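Local coordinates for protein P450 epoxidase (Sorangium cellulosum, PDB 1Q5D) that belongs to the cytochrome P450 family, a largely helical haem protein whose single chain encloses protoporphyrin IX with its iron, at residues 113-116 against 117-120; 168-171 against 172-175; 197-200 against 201-205; 222-225 against 226-229. All blocks are in the same frame, centred on the assembly; numbering follows the deposited sequence.

Contact 1 of 4, residues 113-116 against 117-120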
loop_
_atom_site.group_PDB
_atom_site.type_symbol
_atom_site.label_atom_id
_atom_site.label_comp_id
_atom_site.label_asym_id
_atom_site.label_seq_id
_atom_site.Cartn_x
_atom_site.Cartn_y
_atom_site.Cartn_z
ATOM N N SER A 113 -11.009 -8.592 -12.513
ATOM C CA SER A 113 -10.890 -7.208 -12.948
ATOM C C SER A 113 -9.502 -6.608 -12.725
ATOM O O SER A 113 -9.198 -5.533 -13.247
ATOM C CB SER A 113 -11.920 -6.342 -12.226
ATOM O OG SER A 113 -13.208 -6.658 -12.668
ATOM N N PHE A 114 -8.671 -7.280 -11.935
ATOM C CA PHE A 114 -7.350 -6.753 -11.610
ATOM C C PHE A 114 -6.150 -7.525 -12.204
ATOM O O PHE A 114 -5.020 -7.234 -11.852
ATOM C CB PHE A 114 -7.174 -6.671 -10.090
ATOM C CG PHE A 114 -7.827 -5.465 -9.463
ATOM C CD1 PHE A 114 -9.085 -5.571 -8.889
ATOM C CD2 PHE A 114 -7.179 -4.237 -9.447
ATOM C CE1 PHE A 114 -9.690 -4.466 -8.299
ATOM C CE2 PHE A 114 -7.767 -3.126 -8.862
ATOM C CZ PHE A 114 -9.024 -3.242 -8.282
ATOM N N THR A 115 -6.375 -8.494 -13.085
ATOM C CA THR A 115 -5.238 -9.183 -13.729
ATOM C C THR A 115 -4.443 -8.209 -14.583
ATOM O O THR A 115 -4.963 -7.168 -14.968
ATOM C CB THR A 115 -5.726 -10.297 -14.648
ATOM O OG1 THR A 115 -6.510 -9.701 -15.695
ATOM C CG2 THR A 115 -6.699 -11.210 -13.927
ATOM N N SER A 116 -3.191 -8.551 -14.890
ATOM C CA SER A 116 -2.342 -7.754 -15.785
ATOM C C SER A 116 -3.016 -7.462 -17.127
ATOM O O SER A 116 -2.879 -6.370 -17.687
ATOM C CB SER A 116 -1.013 -8.476 -16.046
ATOM O OG SER A 116 -0.141 -8.335 -14.934
ATOM N N ARG A 117 -3.727 -8.458 -17.644
ATOM C CA ARG A 117 -4.456 -8.327 -18.902
ATOM C C ARG A 117 -5.586 -7.305 -18.795
ATOM O O ARG A 117 -5.724 -6.436 -19.642
ATOM C CB ARG A 117 -5.027 -9.682 -19.326
ATOM C CG ARG A 117 -5.504 -9.712 -20.784
ATOM C CD ARG A 117 -6.602 -10.738 -21.068
ATOM N NE ARG A 117 -7.615 -10.819 -20.011
ATOM C CZ ARG A 117 -8.682 -10.017 -19.893
ATOM N NH1 ARG A 117 -8.898 -9.029 -20.753
ATOM N NH2 ARG A 117 -9.535 -10.197 -18.894
ATOM N N ALA A 118 -6.389 -7.415 -17.742
ATOM C CA ALA A 118 -7.509 -6.508 -17.541
ATOM C C ALA A 118 -7.061 -5.062 -17.342
ATOM O O ALA A 118 -7.685 -4.143 -17.880
ATOM C CB ALA A 118 -8.367 -6.967 -16.367
ATOM N N ILE A 119 -5.992 -4.846 -16.577
ATOM C CA ILE A 119 -5.548 -3.469 -16.301
ATOM C C ILE A 119 -4.649 -2.856 -17.384
ATOM O O ILE A 119 -4.321 -1.665 -17.334
ATOM C CB ILE A 119 -4.912 -3.318 -14.883
ATOM C CG1 ILE A 119 -3.601 -4.088 -14.772
ATOM C CG2 ILE A 119 -5.903 -3.743 -13.810
ATOM C CD1 ILE A 119 -2.390 -3.238 -15.030
ATOM N N ASP A 120 -4.296 -3.654 -18.383
ATOM C CA ASP A 120 -3.520 -3.148 -19.505
ATOM C C ASP A 120 -4.188 -1.982 -20.221
ATOM O O ASP A 120 -3.507 -1.113 -20.749
ATOM C CB ASP A 120 -3.207 -4.273 -20.502
ATOM C CG ASP A 120 -2.179 -3.860 -21.522
ATOM O OD1 ASP A 120 -1.004 -3.653 -21.134
ATOM O OD2 ASP A 120 -2.449 -3.693 -22.733
HETATM O O HOH W 1 -9.363 -11.308 -16.118
#
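Thr115 is the N-cap of the short helix 116-119, and its hydroxyl reaches across the first turn to Ala118. Thr115 OG1 accepts from Ala118 N at 3.1 Å, in a fairly straight bond with 162° at the hydrogen. The first torsion of Thr115, chi1 63°, sets OG1 between the backbone N and the carbonyl carbon, on the side where the amide waits. Its carbonyl serves the following residue, with Thr115 O receiving Ile119 N at 3.0 Å. Apolar atoms close in around the cap: Ala118 CB packs 3.5 Å from Ser113 O, and Ile119 CG1 comes within 3.4 Å of Thr115 O. A water accepts from Arg117 NH2 at 3.0 Å and reaches Thr115 OG1 through a weak bond of 3.3 Å. Ser116 OG is hydrogen-bonded to Ser369 OG, and Ile119 packs on Ser369 and Leu373, both on helix 368-385. On the other side of the cap in sequence, Phe114 touches the haem. At Ala118 N the hydroxyl thus stands in for the missing carbonyl of a preceding turn, while the Thr115 carbonyl makes a regular helical bond to Ile119 N.

Contact 2 of 4, residues 168-171 against 172-175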
loop_
_atom_site.group_PDB
_atom_site.type_symbol
_atom_site.label_atom_id
_atom_site.label_comp_id
_atom_site.label_asym_id
_atom_site.label_seq_id
_atom_site.Cartn_x
_atom_site.Cartn_y
_atom_site.Cartn_z
ATOM N N CYS A 168 -12.604 14.778 -10.179
ATOM C CA CYS A 168 -12.820 14.227 -8.836
ATOM C C CYS A 168 -11.570 13.641 -8.194
ATOM O O CYS A 168 -11.613 13.149 -7.063
ATOM C CB CYS A 168 -13.870 13.122 -8.890
ATOM S SG CYS A 168 -15.456 13.613 -9.590
ATOM N N ASP A 169 -10.462 13.687 -8.912
ATOM C CA ASP A 169 -9.252 13.010 -8.469
ATOM C C ASP A 169 -8.763 13.498 -7.112
ATOM O O ASP A 169 -8.499 12.696 -6.223
ATOM C CB ASP A 169 -8.156 13.159 -9.510
ATOM C CG ASP A 169 -8.280 12.135 -10.629
ATOM O OD1 ASP A 169 -7.387 12.100 -11.485
ATOM O OD2 ASP A 169 -9.235 11.338 -10.739
ATOM N N GLU A 170 -8.645 14.813 -6.966
ATOM C CA GLU A 170 -8.106 15.405 -5.746
ATOM C C GLU A 170 -8.943 15.068 -4.527
ATOM O O GLU A 170 -8.402 14.779 -3.465
ATOM C CB GLU A 170 -7.956 16.922 -5.895
ATOM C CG GLU A 170 -6.614 17.339 -6.486
ATOM C CD GLU A 170 -5.443 16.797 -5.691
ATOM O OE1 GLU A 170 -5.488 16.872 -4.440
ATOM O OE2 GLU A 170 -4.475 16.290 -6.312
ATOM N N LYS A 171 -10.261 15.094 -4.684
ATOM C CA LYS A 171 -11.156 14.764 -3.585
ATOM C C LYS A 171 -11.084 13.288 -3.208
ATOM O O LYS A 171 -11.125 12.936 -2.023
ATOM C CB LYS A 171 -12.592 15.157 -3.922
ATOM C CG LYS A 171 -12.838 16.662 -3.830
ATOM C CD LYS A 171 -14.324 16.988 -3.703
ATOM C CE LYS A 171 -14.986 17.127 -5.069
ATOM N NZ LYS A 171 -16.278 17.901 -4.973
ATOM N N PHE A 172 -10.973 12.420 -4.208
ATOM C CA PHE A 172 -10.843 10.996 -3.920
ATOM C C PHE A 172 -9.489 10.613 -3.325
ATOM O O PHE A 172 -9.418 9.713 -2.483
ATOM C CB PHE A 172 -11.155 10.148 -5.155
ATOM C CG PHE A 172 -12.612 9.861 -5.325
ATOM C CD1 PHE A 172 -13.233 10.050 -6.543
ATOM C CD2 PHE A 172 -13.367 9.400 -4.257
ATOM C CE1 PHE A 172 -14.582 9.781 -6.687
ATOM C CE2 PHE A 172 -14.713 9.122 -4.401
ATOM C CZ PHE A 172 -15.321 9.323 -5.613
ATOM N N ARG A 173 -8.422 11.268 -3.773
ATOM C CA ARG A 173 -7.110 11.020 -3.198
ATOM C C ARG A 173 -7.104 11.412 -1.728
ATOM O O ARG A 173 -6.488 10.741 -0.903
ATOM C CB ARG A 173 -6.017 11.807 -3.927
ATOM C CG ARG A 173 -4.663 11.655 -3.257
ATOM C CD ARG A 173 -3.476 12.129 -4.048
ATOM N NE ARG A 173 -3.473 13.577 -4.254
ATOM C CZ ARG A 173 -3.440 14.481 -3.287
ATOM N NH1 ARG A 173 -3.431 14.109 -2.008
ATOM N NH2 ARG A 173 -3.420 15.773 -3.600
ATOM N N ARG A 174 -7.780 12.510 -1.410
ATOM C CA ARG A 174 -7.851 12.990 -0.034
ATOM C C ARG A 174 -8.635 12.003 0.796
ATOM O O ARG A 174 -8.249 11.683 1.926
ATOM C CB ARG A 174 -8.461 14.399 0.039
ATOM C CG ARG A 174 -7.526 15.503 -0.443
ATOM C CD ARG A 174 -8.087 16.934 -0.327
ATOM N NE ARG A 174 -9.018 17.078 0.789
ATOM C CZ ARG A 174 -10.317 17.340 0.661
ATOM N NH1 ARG A 174 -10.859 17.497 -0.543
ATOM N NH2 ARG A 174 -11.082 17.445 1.741
ATOM N N PHE A 175 -9.732 11.502 0.230
ATOM C CA PHE A 175 -10.512 10.461 0.864
ATOM C C PHE A 175 -9.649 9.206 1.104
ATOM O O PHE A 175 -9.643 8.630 2.194
ATOM C CB PHE A 175 -11.700 10.090 -0.020
ATOM C CG PHE A 175 -12.346 8.795 0.364
ATOM C CD1 PHE A 175 -13.136 8.710 1.502
ATOM C CD2 PHE A 175 -12.146 7.654 -0.403
ATOM C CE1 PHE A 175 -13.719 7.529 1.871
ATOM C CE2 PHE A 175 -12.727 6.451 -0.043
ATOM C CZ PHE A 175 -13.525 6.382 1.088
#
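Cys168 and Phe172 meet where helix 169-182 begins, Cys168 standing just before it; the helix's place in the chain is consistent with the F helix of the P450 fold. Phe172 N donates to Cys168 O at 3.0 Å, and the Phe172 ring lies against the same residue, its CD1 3.9 Å from Cys168 CB, an apolar contact. Elsewhere the ring packs on Met155, Val164 and Leu208.

Next comes Arg173, whose amide bonds to Asp169 O at 2.8 Å while its side chain runs beside that of Glu170, both pointing the same way. The arginine chain bends at chi3 (67°) and the glutamate at chi2 (-56°), which brings the two charged ends together as a salt bridge one turn apart. Carboxylate and guanidinium planes stand 65° apart, so the groups do not pair flat. Both carboxylate oxygens turn to the same nitrogen: Arg173 NH2 makes a weak hydrogen bond of 3.0 Å to Glu170 OE2, while its 2.5 Å separation from Glu170 OE1 is too short to be taken literally.

Arg174 N bonds to Glu170 O at 3.1 Å. Its side chain crosses that of Lys171, with Lys171 CG lying at the guanidinium edge, near its plane. A salt bridge with Glu204 holds the far end of Arg174 against helix 195-218.

Phe175 turns its ring away from residues 168-171; its amide bonds to Lys171 O, and Phe175 CB rests 3.5 Å from Lys171 O.

Contact 3 of 4, residues 197-200 against 201-205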
loop_
_atom_site.group_PDB
_atom_site.type_symbol
_atom_site.label_atom_id
_atom_site.label_comp_id
_atom_site.label_asym_id
_atom_site.label_seq_id
_atom_site.Cartn_x
_atom_site.Cartn_y
_atom_site.Cartn_z
ATOM N N THR A 197 -10.350 16.629 10.714
ATOM C CA THR A 197 -9.945 16.743 9.320
ATOM C C THR A 197 -10.093 15.386 8.631
ATOM O O THR A 197 -10.628 15.299 7.529
ATOM C CB THR A 197 -8.490 17.225 9.236
ATOM O OG1 THR A 197 -8.357 18.456 9.958
ATOM C CG2 THR A 197 -8.144 17.619 7.810
ATOM N N LEU A 198 -9.613 14.343 9.301
ATOM C CA LEU A 198 -9.717 12.973 8.817
ATOM C C LEU A 198 -11.167 12.609 8.550
ATOM O O LEU A 198 -11.501 12.084 7.487
ATOM C CB LEU A 198 -9.151 11.991 9.856
ATOM C CG LEU A 198 -7.635 11.844 9.997
ATOM C CD1 LEU A 198 -7.358 10.661 10.921
ATOM C CD2 LEU A 198 -6.983 11.644 8.645
ATOM N N VAL A 199 -12.030 12.882 9.529
ATOM C CA VAL A 199 -13.433 12.519 9.418
ATOM C C VAL A 199 -14.141 13.316 8.309
ATOM O O VAL A 199 -15.010 12.785 7.609
ATOM C CB VAL A 199 -14.159 12.660 10.784
ATOM C CG1 VAL A 199 -15.673 12.541 10.624
ATOM C CG2 VAL A 199 -13.641 11.618 11.762
ATOM N N ALA A 200 -13.750 14.578 8.131
ATOM C CA ALA A 200 -14.337 15.389 7.072
ATOM C C ALA A 200 -14.036 14.773 5.702
ATOM O O ALA A 200 -14.942 14.556 4.907
ATOM C CB ALA A 200 -13.809 16.818 7.131
ATOM N N SER A 201 -12.759 14.513 5.434
ATOM C CA SER A 201 -12.327 13.885 4.179
ATOM C C SER A 201 -12.998 12.535 3.944
ATOM O O SER A 201 -13.380 12.213 2.815
ATOM C CB SER A 201 -10.810 13.708 4.166
ATOM O OG SER A 201 -10.154 14.949 4.313
ATOM N N VAL A 202 -13.170 11.760 5.011
ATOM C CA VAL A 202 -13.844 10.472 4.909
ATOM C C VAL A 202 -15.319 10.613 4.563
ATOM O O VAL A 202 -15.826 9.927 3.665
ATOM C CB VAL A 202 -13.709 9.638 6.194
ATOM C CG1 VAL A 202 -14.659 8.427 6.147
ATOM C CG2 VAL A 202 -12.238 9.209 6.400
ATOM N N THR A 203 -15.999 11.520 5.257
ATOM C CA THR A 203 -17.402 11.817 4.974
ATOM C C THR A 203 -17.626 12.309 3.552
ATOM O O THR A 203 -18.515 11.826 2.857
ATOM C CB THR A 203 -17.905 12.903 5.955
ATOM O OG1 THR A 203 -17.774 12.412 7.292
ATOM C CG2 THR A 203 -19.390 13.122 5.781
ATOM N N GLU A 204 -16.832 13.291 3.146
ATOM C CA GLU A 204 -16.918 13.866 1.817
ATOM C C GLU A 204 -16.717 12.772 0.760
ATOM O O GLU A 204 -17.487 12.675 -0.214
ATOM C CB GLU A 204 -15.868 14.958 1.644
ATOM C CG GLU A 204 -15.763 15.484 0.218
ATOM C CD GLU A 204 -14.827 16.667 0.099
ATOM O OE1 GLU A 204 -13.590 16.473 0.211
ATOM O OE2 GLU A 204 -15.330 17.794 -0.103
ATOM N N GLY A 205 -15.699 11.937 0.975
ATOM C CA GLY A 205 -15.382 10.863 0.043
ATOM C C GLY A 205 -16.478 9.816 -0.102
ATOM O O GLY A 205 -16.786 9.365 -1.216
HETATM O O HOH W 2 -10.752 17.612 5.634
#
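Val199 O is gripped twice by a single residue: Thr203 N and Thr203 OG1 both donate to it, each at 2.8 Å. The two donors come from opposite faces of the carbonyl plane, the hydroxyl lying 35° out of it. Thr203 can bond in this way because OG1 sits beside its own backbone N and anti to the carbonyl carbon (chi1 -60°), folded back along the helix. The bond from OG1 holds the hydroxyl in one rotation and spends its proton within the helix. Val199 CG1 passes Thr203 OG1 at 3.9 Å.

A second carbonyl, Thr197 O, also has two partners. Ser201 N donates to it at 3.1 Å in an almost perfectly straight bond (179°), and a water donates to it at 3.0 Å. The same water is hydrogen-bonded to Ser201 OG, so it bridges one turn of helix from carbonyl to hydroxyl. On the buried side, Val202 N bonds to Leu198 O, while Val202 CG2 presses on Leu198 O at 3.2 Å, a tight fit.

These turns belong to helix 195-218, consistent with the G helix of P450s. Ser201 packs on Ala178 and Val202 on Thr179, both of helix 169-182; Val202 also meets Leu87 and Val199 meets Glu86, so loop residues cover the helix beside its helical neighbour.

Contact 4 of 4, residues 222-225 against 226-229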
loop_
_atom_site.group_PDB
_atom_site.type_symbol
_atom_site.label_atom_id
_atom_site.label_comp_id
_atom_site.label_asym_id
_atom_site.label_seq_id
_atom_site.Cartn_x
_atom_site.Cartn_y
_atom_site.Cartn_z
ATOM N N GLU A 222 -20.395 -1.161 -20.510
ATOM C CA GLU A 222 -19.845 -2.454 -20.912
ATOM C C GLU A 222 -18.382 -2.553 -20.472
ATOM O O GLU A 222 -17.682 -1.537 -20.425
ATOM C CB GLU A 222 -19.935 -2.635 -22.432
ATOM C CG GLU A 222 -21.226 -3.276 -22.921
ATOM C CD GLU A 222 -21.260 -3.431 -24.433
ATOM O OE1 GLU A 222 -20.767 -4.464 -24.940
ATOM O OE2 GLU A 222 -21.768 -2.516 -25.120
ATOM N N ASN A 223 -17.929 -3.777 -20.183
ATOM C CA ASN A 223 -16.549 -4.034 -19.751
ATOM C C ASN A 223 -16.136 -3.035 -18.684
ATOM O O ASN A 223 -15.154 -2.308 -18.843
ATOM C CB ASN A 223 -15.562 -3.966 -20.925
ATOM C CG ASN A 223 -16.030 -4.757 -22.136
ATOM O OD1 ASN A 223 -16.347 -5.946 -22.038
ATOM N ND2 ASN A 223 -16.086 -4.094 -23.292
ATOM N N ASP A 224 -16.903 -2.994 -17.602
ATOM C CA ASP A 224 -16.732 -1.953 -16.599
ATOM C C ASP A 224 -16.788 -2.571 -15.218
ATOM O O ASP A 224 -17.706 -3.326 -14.910
ATOM C CB ASP A 224 -17.825 -0.895 -16.774
ATOM C CG ASP A 224 -17.720 0.223 -15.760
ATOM O OD1 ASP A 224 -16.718 0.961 -15.799
ATOM O OD2 ASP A 224 -18.585 0.435 -14.894
ATOM N N VAL A 225 -15.795 -2.273 -14.386
ATOM C CA VAL A 225 -15.668 -2.938 -13.092
ATOM C C VAL A 225 -16.840 -2.614 -12.189
ATOM O O VAL A 225 -17.489 -3.516 -11.628
ATOM C CB VAL A 225 -14.362 -2.529 -12.347
ATOM C CG1 VAL A 225 -14.356 -3.106 -10.931
ATOM C CG2 VAL A 225 -13.154 -2.980 -13.111
ATOM N N LEU A 226 -17.114 -1.322 -12.045
ATOM C CA LEU A 226 -18.239 -0.876 -11.209
ATOM C C LEU A 226 -19.577 -1.434 -11.686
ATOM O O LEU A 226 -20.363 -1.953 -10.889
ATOM C CB LEU A 226 -18.295 0.647 -11.125
ATOM C CG LEU A 226 -17.297 1.326 -10.184
ATOM C CD1 LEU A 226 -17.639 2.811 -10.054
ATOM C CD2 LEU A 226 -17.266 0.653 -8.786
ATOM N N THR A 227 -19.847 -1.334 -12.982
ATOM C CA THR A 227 -21.081 -1.920 -13.511
ATOM C C THR A 227 -21.165 -3.393 -13.133
ATOM O O THR A 227 -22.213 -3.888 -12.708
ATOM C CB THR A 227 -21.139 -1.774 -15.042
ATOM O OG1 THR A 227 -21.297 -0.397 -15.380
ATOM C CG2 THR A 227 -22.403 -2.432 -15.618
ATOM N N MET A 228 -20.049 -4.100 -13.300
ATOM C CA MET A 228 -20.000 -5.522 -12.961
ATOM C C MET A 228 -20.356 -5.748 -11.493
ATOM O O MET A 228 -21.172 -6.623 -11.167
ATOM C CB MET A 228 -18.613 -6.106 -13.281
ATOM C CG MET A 228 -18.498 -7.601 -13.000
ATOM S SD MET A 228 -18.080 -7.932 -11.269
ATOM C CE MET A 228 -16.415 -7.169 -11.210
ATOM N N LEU A 229 -19.760 -4.954 -10.608
ATOM C CA LEU A 229 -20.042 -5.069 -9.182
ATOM C C LEU A 229 -21.513 -4.754 -8.908
ATOM O O LEU A 229 -22.193 -5.468 -8.166
ATOM C CB LEU A 229 -19.120 -4.144 -8.358
ATOM C CG LEU A 229 -17.635 -4.523 -8.381
ATOM C CD1 LEU A 229 -16.753 -3.410 -7.762
ATOM C CD2 LEU A 229 -17.405 -5.867 -7.680
HETATM O O HOH W 3 -15.747 1.083 -13.559
#
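Asp224 and Thr227 cross at about a right angle, and the meeting point is one carboxylate oxygen. Asp224 OD2 accepts from Thr227 OG1 and from Thr227 N, both at 2.9 Å, on opposite faces of the carboxylate. The hydroxyl arrives on the anti side, 22° out of the plane, whereas the amide comes from above it. Asp224 swings its CG opposite its own backbone N (chi1 180°), which carries OD2 to the first amides of the helix.

The Asp224 backbone joins in, its O receiving Met228 N at 2.9 Å. A water accepts from Leu226 N at 3.2 Å and lies close to Asp224 OD1, at a distance too short to be trusted in detail. Further charges hold the carboxylate: Arg216 forms a salt bridge with OD2 and Lys163 with OD1, which probably favours the ionised form of this buried acid. Thr227 OG1 has a further hydrogen bond with Leu221 N.

Val225 and Leu229, by contrast, lie side by side and point the same way, with Val225 CG1 4.0 Å from Leu229 CD1. Their backbones are joined by Leu229 N to Val225 O, and Met228 curls back until its CE is 3.8 Å from Val225 O.

An aspartate whose side chain takes the amide three residues ahead is a classic helix N-cap, here at the start of helix 225-234.

Overall arrangement
Each contact joins adjoining segments, so none closes a long loop; the four follow one another along the chain without nesting or crossing. Contact 1 caps the short helix after helix 100-110, contacts 2 and 3 lie within the successive helices 169-182 and 195-218, and contact 4 caps the next one, 225-234. Two pairs touch in space. Contacts 2 and 3, with centres about 11 Å apart, meet through Phe175 packed on Gly205 as well as through the Arg174-Glu204 salt bridge. Contacts 1 and 4, about 13 Å between centres, meet where Ser113 packs on Val225 and Met228, tying the two helix starts together although more than a hundred residues separate them.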